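Side-chain contacts in alpha-1,4-endofucoidanase (PDB 6DLH), which hydrolyses alpha-1,4 linkages inside fucoidan chains as a retaining, endo-acting enzyme of glycoside hydrolase family 107: residues A[82-87]-A[94-99]; A[132-137]-A[214-219]; A[143-148]-A[377-382]. All blocks are in the same frame, centred on the assembly; numbering follows the deposited sequence.

Contact 1: A[82-87]-A[94-99]; sequences QLPLTS and THVAPH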
loop_
_atom_site.group_PDB
_atom_site.type_symbol
_atom_site.label_atom_id
_atom_site.label_comp_id
_atom_site.label_asym_id
_atom_site.label_seq_id
_atom_site.Cartn_x
_atom_site.Cartn_y
_atom_site.Cartn_z
ATOM N N GLN A 82 2.868 -5.009 -8.711
ATOM C CA GLN A 82 3.868 -4.133 -8.121
ATOM C C GLN A 82 3.251 -3.360 -6.957
ATOM O O GLN A 82 2.170 -2.788 -7.092
ATOM C CB GLN A 82 4.468 -3.179 -9.163
ATOM C CG GLN A 82 5.501 -2.215 -8.582
ATOM C CD GLN A 82 6.115 -1.260 -9.582
ATOM O OE1 GLN A 82 6.159 -0.053 -9.357
ATOM N NE2 GLN A 82 6.595 -1.791 -10.698
ATOM N N LEU A 83 3.964 -3.365 -5.822
ATOM C CA LEU A 83 3.573 -2.675 -4.603
ATOM C C LEU A 83 4.662 -1.674 -4.229
ATOM O O LEU A 83 5.837 -1.890 -4.520
ATOM C CB LEU A 83 3.431 -3.693 -3.468
ATOM C CG LEU A 83 2.424 -4.818 -3.682
ATOM C CD1 LEU A 83 2.652 -5.917 -2.646
ATOM C CD2 LEU A 83 0.997 -4.286 -3.610
ATOM N N PRO A 84 4.333 -0.562 -3.543
ATOM C CA PRO A 84 5.375 0.303 -2.994
ATOM C C PRO A 84 6.009 -0.414 -1.808
ATOM O O PRO A 84 5.330 -1.189 -1.132
ATOM C CB PRO A 84 4.580 1.508 -2.481
ATOM C CG PRO A 84 3.209 0.941 -2.170
ATOM C CD PRO A 84 2.971 -0.095 -3.243
ATOM N N LEU A 85 7.323 -0.207 -1.622
ATOM C CA LEU A 85 7.894 -0.154 -0.283
ATOM C C LEU A 85 8.013 1.318 0.100
ATOM O O LEU A 85 7.649 1.691 1.211
ATOM C CB LEU A 85 9.250 -0.865 -0.210
ATOM C CG LEU A 85 10.079 -0.585 1.050
ATOM C CD1 LEU A 85 9.285 -0.855 2.329
ATOM C CD2 LEU A 85 11.367 -1.402 1.059
ATOM N N THR A 86 8.500 2.139 -0.847
ATOM C CA THR A 86 8.454 3.590 -0.727
ATOM C C THR A 86 7.598 4.153 -1.853
ATOM O O THR A 86 7.314 3.452 -2.821
ATOM C CB THR A 86 9.849 4.234 -0.783
ATOM O OG1 THR A 86 10.149 4.627 -2.124
ATOM C CG2 THR A 86 10.944 3.347 -0.226
ATOM N N SER A 87 7.207 5.422 -1.709
ATOM C CA SER A 87 6.528 6.160 -2.758
ATOM C C SER A 87 7.558 6.884 -3.626
ATOM O O SER A 87 8.736 6.926 -3.282
ATOM C CB SER A 87 5.500 7.082 -2.171
ATOM O OG SER A 87 4.528 6.341 -1.437
ATOM N N THR A 94 8.679 8.156 2.594
ATOM C CA THR A 94 7.496 7.513 3.145
ATOM C C THR A 94 7.479 6.029 2.778
ATOM O O THR A 94 7.405 5.684 1.599
ATOM C CB THR A 94 6.226 8.254 2.715
ATOM O OG1 THR A 94 6.029 8.025 1.317
ATOM C CG2 THR A 94 6.290 9.735 3.015
ATOM N N HIS A 95 7.553 5.173 3.807
ATOM C CA HIS A 95 7.529 3.724 3.671
ATOM C C HIS A 95 6.160 3.194 4.091
ATOM O O HIS A 95 5.443 3.860 4.838
ATOM C CB HIS A 95 8.624 3.080 4.538
ATOM C CG HIS A 95 10.011 3.317 4.046
ATOM N ND1 HIS A 95 10.543 4.589 3.915
ATOM C CD2 HIS A 95 10.984 2.455 3.677
ATOM C CE1 HIS A 95 11.775 4.498 3.462
ATOM N NE2 HIS A 95 12.071 3.198 3.312
ATOM N N VAL A 96 5.830 1.980 3.628
ATOM C CA VAL A 96 4.545 1.357 3.916
ATOM C C VAL A 96 4.743 0.122 4.794
ATOM O O VAL A 96 3.791 -0.611 5.043
ATOM C CB VAL A 96 3.769 1.012 2.628
ATOM C CG1 VAL A 96 3.493 2.240 1.785
ATOM C CG2 VAL A 96 4.453 -0.068 1.804
ATOM N N ALA A 97 5.984 -0.115 5.240
ATOM C CA ALA A 97 6.305 -1.249 6.093
ATOM C C ALA A 97 7.089 -0.760 7.307
ATOM O O ALA A 97 7.884 0.170 7.187
ATOM C CB ALA A 97 7.074 -2.288 5.318
ATOM N N PRO A 98 6.894 -1.351 8.511
ATOM C CA PRO A 98 7.467 -0.793 9.736
ATOM C C PRO A 98 8.945 -1.141 9.909
ATOM O O PRO A 98 9.373 -2.252 9.589
ATOM C CB PRO A 98 6.614 -1.457 10.828
ATOM C CG PRO A 98 6.269 -2.815 10.250
ATOM C CD PRO A 98 6.127 -2.583 8.758
ATOM N N HIS A 99 9.708 -0.165 10.417
ATOM C CA HIS A 99 11.123 -0.332 10.711
ATOM C C HIS A 99 11.481 0.443 11.979
ATOM O O HIS A 99 11.132 1.618 12.111
ATOM C CB HIS A 99 11.990 0.091 9.511
ATOM C CG HIS A 99 13.347 -0.530 9.513
ATOM N ND1 HIS A 99 14.408 0.012 10.216
ATOM C CD2 HIS A 99 13.815 -1.655 8.925
ATOM C CE1 HIS A 99 15.471 -0.754 10.052
ATOM N NE2 HIS A 99 15.133 -1.787 9.265
HETATM O O HOH W 1 3.675 8.961 0.698
HETATM O O HOH W 2 4.926 5.047 0.929
#
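Val-96 N donates to Leu-85 O over 3.0 Å, and Ser-87 N answers with a weak bond to Thr-94 O. These two bonds flank Thr-86 and His-95, which face each other as a non-hydrogen-bonded antiparallel pair, a single beta bridge. The alpha carbons lend CH contacts to the same carbonyls, His-95 CA lying 3.2 Å from Leu-85 O. Water 2 gives a proton to Thr-94 O at 2.6 Å and also bonds Ser-87 OG at 2.7 Å; a short serine puts its hydroxyl where this water can link it to the carbonyl across the contact. Thr-94 OG1 takes a proton from water 1, and also bonds the carbonyl of Phe-91.

In the pair, the two side chains point the same way, and Thr-86 CG2 sits over one face of the His-95 imidazole, 3.9 Å from its centroid. His-95 is fixed by Pro-93 O at ND1 and Tyr-204 OH at NE2. Leu-85, with CG anti to the backbone nitrogen (chi1 166°), brings CD1 to 4.0 Å from Ala-97 CB. Val-96 and Pro-84 cross, CG1 4.2 Å from Pro-84 CG. The bridge closes the loop after strand 80-84, one of the parallel strands of a probably (beta/alpha)8-like barrel, as in GH29 fucosidases.

Contact 2: A[132-137]-A[214-219]; sequences SWLKAL and QRYGDL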
loop_
_atom_site.group_PDB
_atom_site.type_symbol
_atom_site.label_atom_id
_atom_site.label_comp_id
_atom_site.label_asym_id
_atom_site.label_seq_id
_atom_site.Cartn_x
_atom_site.Cartn_y
_atom_site.Cartn_z
ATOM N N SER A 132 0.623 -7.774 4.795
ATOM C CA SER A 132 -0.754 -8.097 4.465
ATOM C C SER A 132 -0.889 -8.317 2.953
ATOM O O SER A 132 -1.306 -9.394 2.507
ATOM C CB SER A 132 -1.676 -7.022 4.980
ATOM O OG SER A 132 -3.028 -7.370 4.743
ATOM N N TRP A 133 -0.487 -7.298 2.178
ATOM C CA TRP A 133 -0.607 -7.307 0.727
ATOM C C TRP A 133 0.181 -8.478 0.145
ATOM O O TRP A 133 -0.317 -9.199 -0.727
ATOM C CB TRP A 133 -0.146 -5.974 0.128
ATOM C CG TRP A 133 -0.643 -4.735 0.811
ATOM C CD1 TRP A 133 -1.783 -4.585 1.548
ATOM C CD2 TRP A 133 -0.024 -3.436 0.774
ATOM N NE1 TRP A 133 -1.898 -3.294 1.993
ATOM C CE2 TRP A 133 -0.832 -2.566 1.535
ATOM C CE3 TRP A 133 1.138 -2.926 0.179
ATOM C CZ2 TRP A 133 -0.515 -1.219 1.708
ATOM C CZ3 TRP A 133 1.455 -1.598 0.358
ATOM C CH2 TRP A 133 0.640 -0.758 1.117
ATOM N N LEU A 134 1.398 -8.688 0.665
ATOM C CA LEU A 134 2.279 -9.741 0.179
ATOM C C LEU A 134 1.607 -11.110 0.315
ATOM O O LEU A 134 1.680 -11.927 -0.604
ATOM C CB LEU A 134 3.608 -9.691 0.947
ATOM C CG LEU A 134 4.575 -8.552 0.600
ATOM C CD1 LEU A 134 5.763 -8.556 1.559
ATOM C CD2 LEU A 134 5.067 -8.650 -0.843
ATOM N N LYS A 135 0.948 -11.356 1.455
ATOM C CA LYS A 135 0.350 -12.658 1.736
ATOM C C LYS A 135 -0.947 -12.838 0.948
ATOM O O LYS A 135 -1.227 -13.929 0.460
ATOM C CB LYS A 135 0.155 -12.883 3.242
ATOM C CG LYS A 135 1.433 -13.215 4.005
ATOM C CD LYS A 135 1.280 -13.221 5.515
ATOM C CE LYS A 135 0.833 -14.566 6.046
ATOM N NZ LYS A 135 1.077 -14.682 7.504
ATOM N N ALA A 136 -1.722 -11.761 0.818
ATOM C CA ALA A 136 -2.936 -11.775 0.015
ATOM C C ALA A 136 -2.613 -12.081 -1.451
ATOM O O ALA A 136 -3.347 -12.815 -2.116
ATOM C CB ALA A 136 -3.673 -10.465 0.174
ATOM N N LEU A 137 -1.489 -11.545 -1.942
ATOM C CA LEU A 137 -1.090 -11.777 -3.320
ATOM C C LEU A 137 -0.653 -13.227 -3.502
ATOM O O LEU A 137 -1.001 -13.858 -4.503
ATOM C CB LEU A 137 0.025 -10.800 -3.709
ATOM C CG LEU A 137 -0.432 -9.382 -4.052
ATOM C CD1 LEU A 137 0.765 -8.444 -4.176
ATOM C CD2 LEU A 137 -1.254 -9.377 -5.334
ATOM N N GLN A 214 15.060 -9.458 4.353
ATOM C CA GLN A 214 15.261 -10.628 5.198
ATOM C C GLN A 214 13.945 -11.044 5.856
ATOM O O GLN A 214 13.641 -12.231 5.947
ATOM C CB GLN A 214 16.374 -10.371 6.217
ATOM C CG GLN A 214 17.770 -10.513 5.623
ATOM C CD GLN A 214 18.883 -10.333 6.628
ATOM O OE1 GLN A 214 18.932 -9.353 7.374
ATOM N NE2 GLN A 214 19.811 -11.276 6.630
ATOM N N ARG A 215 13.172 -10.048 6.293
ATOM C CA ARG A 215 11.855 -10.247 6.871
ATOM C C ARG A 215 10.958 -11.011 5.894
ATOM O O ARG A 215 10.424 -12.068 6.234
ATOM C CB ARG A 215 11.259 -8.884 7.239
ATOM C CG ARG A 215 10.208 -8.932 8.337
ATOM C CD ARG A 215 9.485 -7.607 8.504
ATOM N NE ARG A 215 10.260 -6.536 9.124
ATOM C CZ ARG A 215 9.894 -5.253 9.144
ATOM N NH1 ARG A 215 10.598 -4.369 9.830
ATOM N NH2 ARG A 215 8.829 -4.850 8.473
ATOM N N TYR A 216 10.823 -10.484 4.666
ATOM C CA TYR A 216 9.755 -10.909 3.772
ATOM C C TYR A 216 10.130 -12.173 3.007
ATOM O O TYR A 216 9.243 -12.933 2.628
ATOM C CB TYR A 216 9.240 -9.739 2.933
ATOM C CG TYR A 216 8.707 -8.613 3.779
ATOM C CD1 TYR A 216 7.743 -8.848 4.748
ATOM C CD2 TYR A 216 9.180 -7.317 3.635
ATOM C CE1 TYR A 216 7.253 -7.823 5.543
ATOM C CE2 TYR A 216 8.702 -6.281 4.422
ATOM C CZ TYR A 216 7.737 -6.537 5.384
ATOM O OH TYR A 216 7.268 -5.526 6.175
ATOM N N GLY A 217 11.434 -12.412 2.819
ATOM C CA GLY A 217 11.878 -13.637 2.177
ATOM C C GLY A 217 11.317 -13.764 0.763
ATOM O O GLY A 217 11.331 -12.802 -0.007
ATOM N N ASP A 218 10.802 -14.953 0.438
ATOM C CA ASP A 218 10.375 -15.267 -0.915
ATOM C C ASP A 218 8.965 -14.733 -1.192
ATOM O O ASP A 218 8.350 -15.099 -2.194
ATOM C CB ASP A 218 10.514 -16.765 -1.201
ATOM C CG ASP A 218 9.479 -17.619 -0.486
ATOM O OD1 ASP A 218 8.588 -17.036 0.181
ATOM O OD2 ASP A 218 9.573 -18.863 -0.597
ATOM N N LEU A 219 8.453 -13.873 -0.303
ATOM C CA LEU A 219 7.179 -13.213 -0.534
ATOM C C LEU A 219 7.366 -12.081 -1.548
ATOM O O LEU A 219 6.387 -11.522 -2.048
ATOM C CB LEU A 219 6.627 -12.698 0.801
ATOM C CG LEU A 219 6.094 -13.756 1.777
ATOM C CD1 LEU A 219 5.662 -13.111 3.084
ATOM C CD2 LEU A 219 4.935 -14.544 1.184
HETATM O O HOH W 3 3.903 -12.591 -1.963
#
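The carbonyl oxygen of Leu-219 is gripped twice: water 3 donates to Leu-219 O at 2.7 Å, and Thr-144 OG1 of the neighbouring strand also bonds it. The same water gives its other proton to Leu-134 O, 2.7 Å away, and so joins the two backbones where no direct hydrogen bond does. Leu-134 CD2 lies against this site, 3.4 Å from Leu-219 O.

Leu-134 works as a fork. CG lies anti to the carbonyl carbon (chi1 -74°), and from there the branch sends CD2 to Leu-219 and CD1 over a face of the Tyr-216 ring as a CH-pi contact, 4.0 Å from the centroid and shifted toward the CG rim. The opposite face carries Arg-215 CB. The ring belongs to the last turn of helix 198-216, and Gly-217 then breaks away with a positive phi of 60°, a conformation that glycine tolerates easily; the chain turns there and brings Leu-219 back against helix 129-139. These helices pack on the parallel sheet of the barrel, Leu-134 reaching Ile-146 of strand 143-149.

A tyrosine suits its place by being apolar on its faces and polar at its far end: Tyr-216 OH accepts from Arg-215 NH2 at 2.9 Å and also bonds Asp-128 OD2. Nearer solvent, the aliphatic stem of Lys-135 touches Leu-219, Lys-135 CG to Leu-219 CD1 at 4.3 Å, while its ammonium group turns off from segment 214-219.

Contact 3: A[143-148]-A[377-382]; sequences RTEIYV and GITWGT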
loop_
_atom_site.group_PDB
_atom_site.type_symbol
_atom_site.label_atom_id
_atom_site.label_comp_id
_atom_site.label_asym_id
_atom_site.label_seq_id
_atom_site.Cartn_x
_atom_site.Cartn_y
_atom_site.Cartn_z
ATOM N N ARG A 143 2.803 -13.496 -7.940
ATOM C CA ARG A 143 4.131 -13.066 -7.522
ATOM C C ARG A 143 4.094 -11.563 -7.265
ATOM O O ARG A 143 3.074 -10.923 -7.513
ATOM C CB ARG A 143 5.179 -13.462 -8.573
ATOM C CG ARG A 143 5.527 -14.945 -8.543
ATOM C CD ARG A 143 6.232 -15.501 -9.766
ATOM N NE ARG A 143 7.631 -15.700 -9.441
ATOM C CZ ARG A 143 8.244 -16.874 -9.327
ATOM N NH1 ARG A 143 7.818 -17.935 -9.993
ATOM N NH2 ARG A 143 9.298 -16.967 -8.545
ATOM N N THR A 144 5.192 -11.010 -6.734
ATOM C CA THR A 144 5.212 -9.606 -6.349
ATOM C C THR A 144 6.478 -8.925 -6.868
ATOM O O THR A 144 7.526 -9.557 -7.022
ATOM C CB THR A 144 5.044 -9.429 -4.832
ATOM O OG1 THR A 144 6.290 -9.774 -4.227
ATOM C CG2 THR A 144 3.957 -10.306 -4.253
ATOM N N GLU A 145 6.334 -7.626 -7.154
ATOM C CA GLU A 145 7.410 -6.723 -7.538
ATOM C C GLU A 145 7.319 -5.537 -6.589
ATOM O O GLU A 145 6.224 -5.036 -6.346
ATOM C CB GLU A 145 7.233 -6.286 -9.000
ATOM C CG GLU A 145 8.308 -5.333 -9.522
ATOM C CD GLU A 145 8.094 -4.767 -10.931
ATOM O OE1 GLU A 145 6.921 -4.550 -11.325
ATOM O OE2 GLU A 145 9.105 -4.526 -11.640
ATOM N N ILE A 146 8.461 -5.102 -6.049
ATOM C CA ILE A 146 8.441 -4.073 -5.024
ATOM C C ILE A 146 9.149 -2.827 -5.538
ATOM O O ILE A 146 10.280 -2.910 -6.019
ATOM C CB ILE A 146 9.047 -4.592 -3.700
ATOM C CG1 ILE A 146 8.290 -5.814 -3.159
ATOM C CG2 ILE A 146 9.136 -3.470 -2.673
ATOM C CD1 ILE A 146 6.887 -5.523 -2.664
ATOM N N TYR A 147 8.465 -1.682 -5.411
ATOM C CA TYR A 147 8.984 -0.404 -5.862
ATOM C C TYR A 147 9.693 0.314 -4.718
ATOM O O TYR A 147 9.130 0.474 -3.637
ATOM C CB TYR A 147 7.858 0.492 -6.376
ATOM C CG TYR A 147 8.309 1.891 -6.717
ATOM C CD1 TYR A 147 8.469 2.861 -5.734
ATOM C CD2 TYR A 147 8.588 2.245 -8.029
ATOM C CE1 TYR A 147 8.898 4.142 -6.044
ATOM C CE2 TYR A 147 9.004 3.523 -8.358
ATOM C CZ TYR A 147 9.159 4.475 -7.363
ATOM O OH TYR A 147 9.571 5.731 -7.705
ATOM N N VAL A 148 10.920 0.775 -4.995
ATOM C CA VAL A 148 11.700 1.583 -4.072
ATOM C C VAL A 148 12.292 2.747 -4.856
ATOM O O VAL A 148 12.929 2.541 -5.882
ATOM C CB VAL A 148 12.808 0.765 -3.376
ATOM C CG1 VAL A 148 13.773 1.667 -2.614
ATOM C CG2 VAL A 148 12.239 -0.307 -2.451
ATOM N N GLY A 377 8.321 -9.228 -20.308
ATOM C CA GLY A 377 7.322 -8.994 -19.278
ATOM C C GLY A 377 6.899 -7.534 -19.244
ATOM O O GLY A 377 7.652 -6.663 -19.683
ATOM N N ILE A 378 5.682 -7.293 -18.744
ATOM C CA ILE A 378 5.132 -5.950 -18.660
ATOM C C ILE A 378 4.459 -5.761 -17.304
ATOM O O ILE A 378 3.542 -6.506 -16.951
ATOM C CB ILE A 378 4.149 -5.664 -19.815
ATOM C CG1 ILE A 378 4.828 -5.773 -21.187
ATOM C CG2 ILE A 378 3.511 -4.291 -19.613
ATOM C CD1 ILE A 378 3.872 -5.668 -22.358
ATOM N N THR A 379 4.938 -4.759 -16.552
ATOM C CA THR A 379 4.182 -4.216 -15.439
ATOM C C THR A 379 3.323 -3.076 -15.968
ATOM O O THR A 379 3.834 -1.989 -16.206
ATOM C CB THR A 379 5.092 -3.636 -14.347
ATOM O OG1 THR A 379 6.072 -4.607 -13.989
ATOM C CG2 THR A 379 4.320 -3.228 -13.112
ATOM N N TRP A 380 2.026 -3.321 -16.169
ATOM C CA TRP A 380 1.168 -2.212 -16.542
ATOM C C TRP A 380 0.991 -1.303 -15.336
ATOM O O TRP A 380 0.709 -1.774 -14.235
ATOM C CB TRP A 380 -0.184 -2.693 -17.086
ATOM C CG TRP A 380 -0.119 -2.998 -18.550
ATOM C CD1 TRP A 380 -0.061 -4.230 -19.138
ATOM C CD2 TRP A 380 -0.043 -2.034 -19.614
ATOM N NE1 TRP A 380 0.005 -4.100 -20.500
ATOM C CE2 TRP A 380 0.028 -2.763 -20.818
ATOM C CE3 TRP A 380 -0.055 -0.636 -19.662
ATOM C CZ2 TRP A 380 0.075 -2.130 -22.059
ATOM C CZ3 TRP A 380 -0.004 -0.008 -20.886
ATOM C CH2 TRP A 380 0.070 -0.753 -22.063
ATOM N N GLY A 381 1.178 -0.001 -15.567
ATOM C CA GLY A 381 0.707 0.998 -14.628
ATOM C C GLY A 381 -0.810 1.082 -14.724
ATOM O O GLY A 381 -1.329 1.848 -15.537
ATOM N N THR A 382 -1.492 0.280 -13.896
ATOM C CA THR A 382 -2.939 0.139 -13.887
ATOM C C THR A 382 -3.542 1.170 -12.943
ATOM O O THR A 382 -3.191 1.201 -11.768
ATOM C CB THR A 382 -3.344 -1.276 -13.438
ATOM O OG1 THR A 382 -2.722 -1.555 -12.176
ATOM C CG2 THR A 382 -2.969 -2.347 -14.441
#
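The carboxylate of Glu-145 is the flat group that Thr-379 meets: the hydroxyl Thr-379 OG1 approaches Glu-145 OE1 from the syn side, 23° out of the carboxylate plane, and donates to it over 2.8 Å. The threonine methyl comes with it, Thr-379 CG2 standing 3.4 Å from Glu-145 OE1. Next to Thr-379 in its own segment, the Trp-380 ring has Ile-378 CG2 over one face, offset toward the rim.

Glu-145 reaches across because its chain is stretched out: CG is opposite the backbone nitrogen (chi1 -180°) and the extended course continues through chi2. Such length is needed, since the closest alpha carbons, those of Glu-145 and Thr-379, are 8.9 Å apart. Strands 143-149 and 377-379 are not neighbours in the sheet; strands 80-84 and 46-49 lie between them, and the two side chains point toward each other and meet across these strands, in what is probably the interior of the barrel.

Further partners complete the network. OE1 also takes a bond from Gln-82 NE2 and OE2 is bonded to Tyr-290 OH, while Thr-379 OG1 is bonded to Tyr-80 OH and His-341 NE2. Were Glu-145 an alanine, the Thr-379 hydroxyl and Gln-82 NE2 would probably both be left without this shared acceptor, and Tyr-290 OH would probably lose its partner.

A short threonine suits the far side, since its hydroxyl can give one proton to the glutamate and still bond other groups. With both carboxylate oxygens and the hydroxyl engaged, buried polarity is paid for by a connected web of hydrogen bonds linking separate strands.

From the N terminus, contact 1 comes first: it closes a short loop, six residues long, between strand 80-84 and helix 100-104. It is complete before the other two begin. Contacts 2 and 3 then cross, their segments following in the order 132-137, 143-148, 214-219, 377-382, so the spans they close overlap without either containing the other. Contact 2 ties helix 129-139 to the end of helix 198-216 on the outside of the barrel, whereas contact 3 probably spans its interior from strand 143-149 to strand 377-379. Strands 80-84 and 143-149 are adjacent, with backbone bonds between Leu-83, Leu-85 and Tyr-147 joining contacts 1 and 3, while Val-96 touches Trp-133 between contacts 1 and 2.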